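Local coordinates for surface presentation of antigens protein SpaO (Shigella flexneri, PDB 4TT9) that is required for secretion of the Ipa invasion antigens and host-cell invasion, its C-terminal SpoA domain belonging to the type III secretion C-ring, at residues V54-K57 with L62-H65. Sequence-based numbering, arbitrary orientation.
Sequences VNIK and LVGH
With CG anti to the carbonyl carbon in both residues (chi1 -71° in Asn55, -52° in His65), the amide and the imidazole rise together on the same face of the sheet. Asn55 and His65 form a regular non-hydrogen-bonded antiparallel pair in the hairpin of strands 54-58 and 61-70, which as a whole is a worked example of how a SpoA domain accommodates a classic beta bulge. His65 ND1 donates to Asn55 OD1 at 2.7 Å along a bent path, from above the carbonyl plane, and amide and imidazole stand nearly perpendicular, 80° apart.

After Ile56 the register slips by one residue: Val63 and Gly64 lie opposite Ile56 alone, and Lys57 then pairs with Leu62. Ile56 O accepts a nearly straight bond from Val63 N (2.9 Å) and a weak one from Gly64 N (3.4 Å), while Ile56 N returns a bond to Gly64 O. Gly64 has a nearly fully extended backbone, a conformation that residues with a CB seldom adopt.

On the face shared with Asn55, Leu62 brings CD1 to Asn55 CB, and Lys57 NZ forms a salt bridge with Glu27 of the neighbouring strand 18-31. Trp82 of strand 81-82 is touched by both Ile56 and Val63; Ile56 also packs on Phe44 of the second subunit. Within the bulge, Val63 CG2, set between its own backbone N and carbonyl carbon, comes to 3.1 Å from Ile56 O.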
loop_
_atom_site.group_PDB
_atom_site.type_symbol
_atom_site.label_atom_id
_atom_site.label_comp_id
_atom_site.label_asym_id
_atom_site.label_seq_id
_atom_site.Cartn_x
_atom_site.Cartn_y
_atom_site.Cartn_z
ATOM N N VAL B 54 -2.491 7.455 1.376
ATOM C CA VAL B 54 -2.462 6.017 1.623
ATOM C C VAL B 54 -3.759 5.618 2.295
ATOM O O VAL B 54 -4.220 6.294 3.220
ATOM C CB VAL B 54 -1.333 5.644 2.570
ATOM C CG1 VAL B 54 -1.077 4.155 2.521
ATOM C CG2 VAL B 54 -0.088 6.411 2.203
ATOM N N ASN B 55 -4.351 4.526 1.818
ATOM C CA ASN B 55 -5.569 3.975 2.404
ATOM C C ASN B 55 -5.219 2.889 3.384
ATOM O O ASN B 55 -4.454 1.980 3.062
ATOM C CB ASN B 55 -6.463 3.384 1.320
ATOM C CG ASN B 55 -7.078 4.436 0.451
ATOM O OD1 ASN B 55 -7.082 5.608 0.804
ATOM N ND2 ASN B 55 -7.618 4.031 -0.683
ATOM N N ILE B 56 -5.770 2.969 4.584
ATOM C CA ILE B 56 -5.457 1.961 5.577
ATOM C C ILE B 56 -6.630 1.006 5.682
ATOM O O ILE B 56 -7.761 1.428 5.926
ATOM C CB ILE B 56 -5.118 2.587 6.928
ATOM C CG1 ILE B 56 -4.181 3.779 6.710
ATOM C CG2 ILE B 56 -4.487 1.551 7.860
ATOM C CD1 ILE B 56 -3.806 4.534 7.964
ATOM N N LYS B 57 -6.348 -0.277 5.469
ATOM C CA LYS B 57 -7.371 -1.304 5.456
ATOM C C LYS B 57 -7.104 -2.308 6.556
ATOM O O LYS B 57 -5.956 -2.651 6.824
ATOM C CB LYS B 57 -7.393 -2.031 4.113
ATOM C CG LYS B 57 -8.045 -1.271 2.971
ATOM C CD LYS B 57 -8.274 -2.218 1.803
ATOM C CE LYS B 57 -9.109 -1.596 0.706
ATOM N NZ LYS B 57 -9.241 -2.529 -0.453
ATOM N N LEU B 62 -11.881 -0.563 4.747
ATOM C CA LEU B 62 -11.343 0.792 4.812
ATOM C C LEU B 62 -11.585 1.384 6.179
ATOM O O LEU B 62 -12.725 1.664 6.542
ATOM C CB LEU B 62 -12.039 1.688 3.789
ATOM C CG LEU B 62 -11.401 3.061 3.532
ATOM C CD1 LEU B 62 -10.081 2.885 2.805
ATOM C CD2 LEU B 62 -12.312 4.007 2.763
ATOM N N VAL B 63 -10.520 1.606 6.933
ATOM C CA VAL B 63 -10.676 2.165 8.262
ATOM C C VAL B 63 -10.070 3.553 8.375
ATOM O O VAL B 63 -10.159 4.178 9.424
ATOM C CB VAL B 63 -10.037 1.261 9.306
ATOM C CG1 VAL B 63 -10.813 -0.018 9.429
ATOM C CG2 VAL B 63 -8.620 0.960 8.914
ATOM N N GLY B 64 -9.447 4.037 7.307
ATOM C CA GLY B 64 -8.851 5.362 7.349
ATOM C C GLY B 64 -7.869 5.637 6.236
ATOM O O GLY B 64 -7.736 4.846 5.307
ATOM N N HIS B 65 -7.180 6.767 6.338
ATOM C CA HIS B 65 -6.237 7.213 5.318
ATOM C C HIS B 65 -5.034 7.857 5.978
ATOM O O HIS B 65 -5.170 8.547 6.982
ATOM C CB HIS B 65 -6.906 8.225 4.390
ATOM C CG HIS B 65 -8.208 7.752 3.820
ATOM N ND1 HIS B 65 -8.308 7.188 2.564
ATOM C CD2 HIS B 65 -9.462 7.761 4.328
ATOM C CE1 HIS B 65 -9.572 6.873 2.326
ATOM N NE2 HIS B 65 -10.290 7.209 3.382
#